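Local coordinates for ribosomal-protein-serine acetyltransferase, putative (Vibrio cholerae O1 biovar eltor, PDB 2FCK), which is of unproven function but, as a putative GNAT-family acetyltransferase, may acetylate the N-terminal serine or alanine of a ribosomal protein, at residues L132-P141 with K172-P181; L28-L38 with G102-Q110. All blocks are in the same frame, centred on the assembly; numbering follows the deposited sequence. Where two conformers were deposited one is given.

In the fold
Both contacts reach the same mixed sheet of the GNAT acetyltransferase fold. Contact 2 comes first along the chain: residues 28-38, from the end of helix 25-33 and the loop after it, meet the end of strand 98-105 and helix 107-110. Contact 1 follows, where strand 134-139 pairs with strand 170-179 near the C-terminus. The two centres lie about 21 Å apart. Strands 98-105 and 134-139 are parallel neighbours, and Tyr103 OH packs on Ile137 and Cys139 where the contacts meet. Contact 1 builds the C-terminal part of the sheet and touches the second subunit, while contact 2 fastens an N-terminal helix and its loop to the end of strand 98-105.

Contact 1 (L132-P141 with K172-P181); sequences LTRLEIVCDP and KAGIVFSLIP
Phe177 CG and Cys139 SG each swing beside their own backbone N (chi1 -64° and -68°), and on the sheet face the two residues share this turns ring and sulfur so that they meet. The approach is oblique, with Cys139 SG 3.7 Å from Phe177 CE2. Ile137 O lies at the ring edge, in its plane. Further along this face, Ile137 CD1 touches Leu179 CD1 at 3.8 Å. Helix 144-152 packs against Cys139, Ile175 and Phe177.

The other face is polar at one end. The extended Arg134 chain lays its guanidinium over Ser178, with Ser178 CB 3.4 Å from Arg134 NH1. Arg134 NE and NH2 both grip Glu136 OE2 side-on, the shorter bond being Arg134 NH2 to Glu136 OE2 at 2.7 Å. Arg134 also pairs with Glu158, and its NH1 bonds Pro162 O of the second subunit. The Val176 side chain runs obliquely across Glu136.

Six backbone bonds join the strands; the straightest is Phe177 N to Ile137 O, 2.8 Å. Strand 134-139 thus pairs antiparallel with strand 170-179 and parallel with strand 98-105. In GNAT folds strands placed like 98-105 and 134-139 splay into the V-shaped cleft that usually binds acetyl-CoA.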
# COMPACT_ATOMS: atom_id res chain seq x y z
N LEU A 132 -3.02 9.72 -9.76
CA LEU A 132 -3.42 8.82 -8.69
C LEU A 132 -4.85 9.20 -8.32
O LEU A 132 -5.26 10.36 -8.52
CB LEU A 132 -2.45 8.91 -7.50
CG LEU A 132 -1.03 8.46 -7.79
CD1 LEU A 132 -0.10 8.82 -6.62
CD2 LEU A 132 -0.93 6.97 -8.16
N THR A 133 -5.63 8.25 -7.83
CA THR A 133 -7.03 8.52 -7.50
C THR A 133 -7.34 8.41 -6.00
O THR A 133 -8.47 8.58 -5.60
CB THR A 133 -8.04 7.67 -8.37
OG1 THR A 133 -7.58 6.31 -8.46
CG2 THR A 133 -8.16 8.26 -9.78
N ARG A 134 -6.32 8.15 -5.19
CA ARG A 134 -6.44 8.15 -3.75
C ARG A 134 -5.07 8.29 -3.10
O ARG A 134 -4.10 7.65 -3.54
CB ARG A 134 -7.06 6.81 -3.27
CG ARG A 134 -7.23 6.70 -1.75
CD ARG A 134 -8.04 5.40 -1.35
NE ARG A 134 -7.88 5.12 0.10
CZ ARG A 134 -8.71 5.52 1.06
NH1 ARG A 134 -9.83 6.18 0.78
NH2 ARG A 134 -8.42 5.29 2.33
N LEU A 135 -4.99 9.07 -2.02
CA LEU A 135 -3.76 9.12 -1.21
C LEU A 135 -4.14 8.82 0.24
O LEU A 135 -5.19 9.26 0.67
CB LEU A 135 -3.15 10.52 -1.27
CG LEU A 135 -2.79 11.03 -2.70
CD1 LEU A 135 -2.39 12.53 -2.67
CD2 LEU A 135 -1.68 10.23 -3.31
N GLU A 136 -3.30 8.08 0.94
CA GLU A 136 -3.44 7.88 2.40
C GLU A 136 -2.29 8.59 3.18
O GLU A 136 -1.11 8.49 2.80
CB GLU A 136 -3.46 6.40 2.71
CG GLU A 136 -4.87 5.85 2.33
CD GLU A 136 -5.05 4.36 2.64
OE1 GLU A 136 -4.10 3.70 3.12
OE2 GLU A 136 -6.15 3.87 2.31
N ILE A 137 -2.66 9.26 4.26
CA ILE A 137 -1.76 9.78 5.29
C ILE A 137 -1.96 8.98 6.56
O ILE A 137 -3.13 8.74 6.88
CB ILE A 137 -2.07 11.23 5.53
CG1 ILE A 137 -1.68 12.03 4.28
CG2 ILE A 137 -1.34 11.79 6.75
CD1 ILE A 137 -2.33 13.33 4.21
N VAL A 138 -0.89 8.51 7.23
CA VAL A 138 -1.01 7.79 8.51
C VAL A 138 -0.37 8.67 9.57
O VAL A 138 0.80 9.01 9.45
CB VAL A 138 -0.26 6.42 8.52
CG1 VAL A 138 -0.49 5.68 9.86
CG2 VAL A 138 -0.79 5.61 7.34
N CYS A 139 -1.14 9.06 10.58
CA CYS A 139 -0.57 9.89 11.64
C CYS A 139 -0.46 9.10 12.92
O CYS A 139 -1.32 8.27 13.22
CB CYS A 139 -1.46 11.11 11.93
SG CYS A 139 -1.46 12.27 10.54
N ASP A 140 0.58 9.38 13.70
CA ASP A 140 0.67 8.84 15.05
C ASP A 140 -0.51 9.43 15.82
O ASP A 140 -0.68 10.65 15.80
CB ASP A 140 2.01 9.25 15.68
CG ASP A 140 2.28 8.53 16.99
OD1 ASP A 140 1.50 8.66 17.93
OD2 ASP A 140 3.30 7.78 17.07
N PRO A 141 -1.32 8.59 16.51
CA PRO A 141 -2.47 9.17 17.25
C PRO A 141 -2.07 10.25 18.27
O PRO A 141 -2.90 11.09 18.65
CB PRO A 141 -3.06 7.97 18.01
CG PRO A 141 -2.63 6.79 17.25
CD PRO A 141 -1.27 7.11 16.69
N LYS A 172 2.86 0.17 15.14
CA LYS A 172 2.05 1.00 16.03
C LYS A 172 0.72 1.32 15.36
O LYS A 172 0.68 1.34 14.13
CB LYS A 172 2.77 2.35 16.27
CG LYS A 172 4.07 2.18 17.07
CD LYS A 172 4.94 3.30 16.60
CE LYS A 172 4.70 4.42 17.46
NZ LYS A 172 5.93 4.85 18.40
N ALA A 173 -0.33 1.52 16.16
CA ALA A 173 -1.66 1.93 15.66
C ALA A 173 -1.56 3.34 15.10
O ALA A 173 -0.95 4.23 15.74
CB ALA A 173 -2.66 1.86 16.74
N GLY A 174 -2.03 3.53 13.87
CA GLY A 174 -2.02 4.88 13.23
C GLY A 174 -3.38 5.28 12.71
O GLY A 174 -4.24 4.45 12.40
N ILE A 175 -3.61 6.60 12.69
CA ILE A 175 -4.85 7.12 12.13
C ILE A 175 -4.66 7.32 10.64
O ILE A 175 -3.73 8.00 10.18
CB ILE A 175 -5.19 8.51 12.72
CG1 ILE A 175 -5.20 8.47 14.26
CG2 ILE A 175 -6.49 8.98 12.06
CD1 ILE A 175 -5.20 9.90 14.93
N VAL A 176 -5.56 6.73 9.87
CA VAL A 176 -5.54 6.84 8.42
C VAL A 176 -6.44 7.99 7.97
O VAL A 176 -7.62 8.01 8.34
CB VAL A 176 -6.07 5.51 7.81
CG1 VAL A 176 -6.21 5.62 6.30
CG2 VAL A 176 -5.16 4.36 8.28
N PHE A 177 -5.86 8.92 7.21
CA PHE A 177 -6.63 9.95 6.53
C PHE A 177 -6.54 9.68 5.02
O PHE A 177 -5.48 9.22 4.54
CB PHE A 177 -6.02 11.34 6.79
CG PHE A 177 -6.07 11.76 8.23
CD1 PHE A 177 -7.06 12.63 8.68
CD2 PHE A 177 -5.12 11.27 9.13
CE1 PHE A 177 -7.09 13.02 10.02
CE2 PHE A 177 -5.10 11.65 10.46
CZ PHE A 177 -6.14 12.53 10.92
N SER A 178 -7.58 10.07 4.27
CA SER A 178 -7.55 9.93 2.83
C SER A 178 -7.79 11.25 2.11
O SER A 178 -8.43 12.16 2.64
CB SER A 178 -8.62 8.92 2.36
OG SER A 178 -9.90 9.50 2.51
N LEU A 179 -7.28 11.31 0.89
CA LEU A 179 -7.61 12.37 -0.05
C LEU A 179 -8.00 11.70 -1.36
O LEU A 179 -7.32 10.75 -1.79
CB LEU A 179 -6.36 13.23 -0.31
CG LEU A 179 -5.81 13.98 0.90
CD1 LEU A 179 -4.31 13.85 1.00
CD2 LEU A 179 -6.22 15.39 0.78
N ILE A 180 -9.06 12.21 -1.99
CA ILE A 180 -9.41 11.81 -3.34
C ILE A 180 -9.56 13.05 -4.23
O ILE A 180 -9.78 14.15 -3.71
CB ILE A 180 -10.68 10.94 -3.44
CG1 ILE A 180 -11.94 11.74 -3.11
CG2 ILE A 180 -10.52 9.67 -2.57
CD1 ILE A 180 -13.26 10.92 -3.18
N PRO A 181 -9.37 12.88 -5.54
CA PRO A 181 -9.43 14.11 -6.36
C PRO A 181 -10.81 14.79 -6.36
O PRO A 181 -10.94 16.02 -6.57
CB PRO A 181 -9.05 13.64 -7.76
CG PRO A 181 -8.33 12.36 -7.57
CD PRO A 181 -8.99 11.71 -6.36
OXT PRO A 181 -11.83 14.13 -6.15

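Contact 2 (L28-L38 with G102-Q110); sequences LVQCIRQSQTL and GYWIGDRYQ. With NO3 (nitrate ion), chain L; NO3 (nitrate ion), chain C.
The Trp104 indole has Ile32 CD1 over one face, while Leu28 CD1 comes in at its edge. In one of two conformers Cys31 SG also lies at that ring's edge, a less certain contact. The Leu38 side chain crosses that of Trp104 at about a right angle, with Leu38 CD1 3.7 Å from Trp104 CE3. The Tyr109 ring carries Arg108 CG over its centre, 3.4 Å above the plane. The Arg108 guanidinium has Gln34 CB near its edge, and a water in its plane links Arg108 NH1 to Gln34 O and OE1.

Helix 25-33 and its following loop sit against the end of strand 98-105 and the start of helix 107-110, whose N-cap is Gly106. A nitrate takes a nearly straight bond from Ile105 N. Its place is consistent with the cleft beside this strand where GNAT enzymes usually hold acetyl-CoA.

Asp107 fastens the loop with both carboxylate oxygens. Ser35 OG donates to Asp107 OD2 at 2.8 Å, and Thr37 OG1 donates to Asp107 OD1 at 2.9 Å. Both hydroxyls approach on the syn side, some 30° out of the carboxylate plane. Ser35 OG lies anti to its own backbone N (chi1 172°) and also accepts from the backbone N of Thr37 and Leu38, an ST turn and ST motif. Arg108 N donates to O3 of another nitrate at 3.0 Å, though the placing of this ion is doubtful.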
# COMPACT_ATOMS: atom_id res chain seq x y z
N LEU A 28 20.01 19.77 7.80
CA LEU A 28 19.04 18.80 8.30
C LEU A 28 19.17 18.65 9.83
O LEU A 28 18.18 18.54 10.55
CB LEU A 28 19.24 17.45 7.60
CG LEU A 28 18.31 16.32 8.09
CD1 LEU A 28 16.84 16.71 7.95
CD2 LEU A 28 18.60 15.01 7.35
N VAL A 29 20.41 18.62 10.31
CA VAL A 29 20.68 18.60 11.75
C VAL A 29 20.07 19.82 12.45
O VAL A 29 19.34 19.65 13.43
CB VAL A 29 22.20 18.48 12.04
CG1 VAL A 29 22.53 18.93 13.46
CG2 VAL A 29 22.63 17.05 11.82
N GLN A 30 20.32 21.03 11.93
CA GLN A 30 19.70 22.26 12.44
C GLN A 30 18.18 22.13 12.51
O GLN A 30 17.59 22.53 13.51
CB GLN A 30 20.06 23.52 11.63
CG GLN A 30 19.18 24.79 11.97
CD GLN A 30 19.59 26.10 11.27
OE1 GLN A 30 20.77 26.37 11.13
NE2 GLN A 30 18.60 26.92 10.87
N CYS A 31 17.57 21.58 11.47
CA CYS A 31 16.12 21.52 11.41
C CYS A 31 15.54 20.69 12.57
O CYS A 31 14.51 21.06 13.14
CB CYS A 31 15.66 20.99 10.05
SG CYS A 31 13.88 21.02 9.81
N ILE A 32 16.22 19.60 12.93
CA ILE A 32 15.78 18.76 14.02
C ILE A 32 16.16 19.39 15.35
O ILE A 32 15.36 19.39 16.30
CB ILE A 32 16.39 17.35 13.88
CG1 ILE A 32 15.84 16.70 12.60
CG2 ILE A 32 16.13 16.50 15.16
CD1 ILE A 32 14.34 16.47 12.64
N ARG A 33 17.39 19.91 15.42
CA ARG A 33 17.90 20.42 16.68
C ARG A 33 17.05 21.59 17.15
O ARG A 33 16.99 21.84 18.36
CB ARG A 33 19.34 20.87 16.58
CG ARG A 33 20.32 20.07 17.40
CD ARG A 33 20.82 18.92 16.67
NE ARG A 33 21.96 18.32 17.37
CZ ARG A 33 21.91 17.19 18.08
NH1 ARG A 33 20.78 16.51 18.24
NH2 ARG A 33 23.02 16.74 18.66
N GLN A 34 16.48 22.33 16.19
CA GLN A 34 15.76 23.55 16.56
C GLN A 34 14.32 23.24 16.99
O GLN A 34 13.69 24.10 17.61
CB GLN A 34 15.70 24.56 15.42
CG GLN A 34 17.05 25.28 15.25
CD GLN A 34 17.50 25.98 16.51
OE1 GLN A 34 16.70 26.73 17.10
NE2 GLN A 34 18.79 25.82 16.93
N SER A 35 13.87 22.03 16.73
CA SER A 35 12.48 21.68 17.02
C SER A 35 12.29 21.08 18.42
O SER A 35 12.98 20.14 18.79
CB SER A 35 11.95 20.70 15.98
OG SER A 35 10.66 20.26 16.42
N GLN A 36 11.35 21.63 19.18
CA GLN A 36 11.02 21.08 20.51
C GLN A 36 10.53 19.63 20.43
O GLN A 36 10.77 18.83 21.35
CB GLN A 36 9.93 21.95 21.14
CG GLN A 36 9.38 21.42 22.46
CD GLN A 36 8.45 22.43 23.12
OE1 GLN A 36 8.05 23.41 22.50
NE2 GLN A 36 8.09 22.18 24.36
N THR A 37 9.86 19.30 19.32
CA THR A 37 9.10 18.03 19.23
C THR A 37 9.44 17.07 18.10
O THR A 37 9.09 15.89 18.20
CB THR A 37 7.58 18.29 19.11
OG1 THR A 37 7.32 19.02 17.90
CG2 THR A 37 7.06 19.03 20.31
N LEU A 38 10.06 17.53 17.01
CA LEU A 38 10.30 16.63 15.88
C LEU A 38 11.05 15.35 16.25
O LEU A 38 10.74 14.28 15.70
CB LEU A 38 11.03 17.36 14.74
CG LEU A 38 10.15 18.27 13.87
CD1 LEU A 38 11.02 19.10 12.93
CD2 LEU A 38 9.21 17.44 13.03
N GLY A 102 3.76 11.06 3.70
CA GLY A 102 4.19 11.40 5.04
C GLY A 102 4.78 12.79 4.98
O GLY A 102 5.02 13.33 3.90
N TYR A 103 5.00 13.38 6.14
CA TYR A 103 5.56 14.72 6.20
C TYR A 103 5.95 15.07 7.64
O TYR A 103 5.47 14.43 8.60
CB TYR A 103 4.56 15.82 5.70
CG TYR A 103 3.18 15.62 6.35
CD1 TYR A 103 2.88 16.22 7.56
CD2 TYR A 103 2.24 14.81 5.74
CE1 TYR A 103 1.59 16.00 8.18
CE2 TYR A 103 0.97 14.58 6.33
CZ TYR A 103 0.67 15.16 7.54
OH TYR A 103 -0.59 14.94 8.10
N TRP A 104 6.80 16.08 7.77
CA TRP A 104 7.05 16.65 9.09
C TRP A 104 7.49 18.07 8.85
O TRP A 104 8.24 18.35 7.95
CB TRP A 104 8.05 15.81 9.91
CG TRP A 104 9.33 15.42 9.23
CD1 TRP A 104 9.61 14.25 8.64
CD2 TRP A 104 10.50 16.23 9.13
NE1 TRP A 104 10.91 14.26 8.16
CE2 TRP A 104 11.48 15.47 8.46
CE3 TRP A 104 10.82 17.52 9.57
CZ2 TRP A 104 12.77 15.97 8.20
CZ3 TRP A 104 12.10 18.02 9.33
CH2 TRP A 104 13.05 17.24 8.64
N ILE A 105 6.93 19.00 9.62
CA ILE A 105 7.24 20.40 9.37
C ILE A 105 7.55 21.02 10.74
O ILE A 105 6.84 20.72 11.71
CB ILE A 105 6.02 21.18 8.75
CG1 ILE A 105 5.54 20.52 7.44
CG2 ILE A 105 6.36 22.67 8.54
CD1 ILE A 105 6.48 20.76 6.26
N GLY A 106 8.60 21.83 10.78
CA GLY A 106 9.01 22.48 12.02
C GLY A 106 7.91 23.41 12.48
O GLY A 106 7.29 24.12 11.68
N ASP A 107 7.69 23.37 13.80
CA ASP A 107 6.73 24.09 14.57
C ASP A 107 6.58 25.58 14.09
O ASP A 107 5.47 26.05 13.78
CB ASP A 107 7.16 23.93 16.07
CG ASP A 107 7.79 22.47 16.40
OD1 ASP A 107 7.58 21.92 17.53
OD2 ASP A 107 8.48 21.84 15.56
N ARG A 108 7.70 26.29 13.94
CA ARG A 108 7.70 27.73 13.60
C ARG A 108 7.21 28.01 12.17
O ARG A 108 6.72 29.12 11.87
CB ARG A 108 9.08 28.31 13.82
CG ARG A 108 9.91 28.48 12.56
CD ARG A 108 11.27 29.06 12.86
NE ARG A 108 12.10 28.09 13.56
CZ ARG A 108 12.58 28.27 14.78
NH1 ARG A 108 13.30 27.28 15.33
NH2 ARG A 108 12.35 29.41 15.45
N TYR A 109 7.31 26.99 11.31
CA TYR A 109 7.00 27.11 9.87
C TYR A 109 5.54 26.74 9.55
O TYR A 109 4.92 27.27 8.60
CB TYR A 109 7.99 26.27 9.04
CG TYR A 109 9.43 26.71 9.27
CD1 TYR A 109 9.83 28.00 8.96
CD2 TYR A 109 10.36 25.85 9.88
CE1 TYR A 109 11.13 28.44 9.19
CE2 TYR A 109 11.69 26.29 10.13
CZ TYR A 109 12.05 27.58 9.79
OH TYR A 109 13.35 28.04 10.00
N GLN A 110 4.99 25.86 10.36
CA GLN A 110 3.54 25.59 10.34
C GLN A 110 2.74 26.89 10.59
O GLN A 110 1.76 27.20 9.91
CB GLN A 110 3.20 24.56 11.41
CG GLN A 110 3.75 23.18 11.08
CD GLN A 110 3.14 22.08 11.93
OE1 GLN A 110 2.03 22.23 12.45
NE2 GLN A 110 3.86 20.97 12.09
N NO3 L . 10.51 24.71 14.60
O1 NO3 L . 9.61 25.11 15.59
O2 NO3 L . 11.58 23.90 14.93
O3 NO3 L . 10.34 25.12 13.29
N NO3 C . 3.99 18.03 11.05
O1 NO3 C . 5.20 18.13 11.72
O2 NO3 C . 3.35 16.80 11.01
O3 NO3 C . 3.40 19.11 10.41
O HOH W 1 15.35 26.45 10.99
O HOH W 2 14.08 27.25 17.77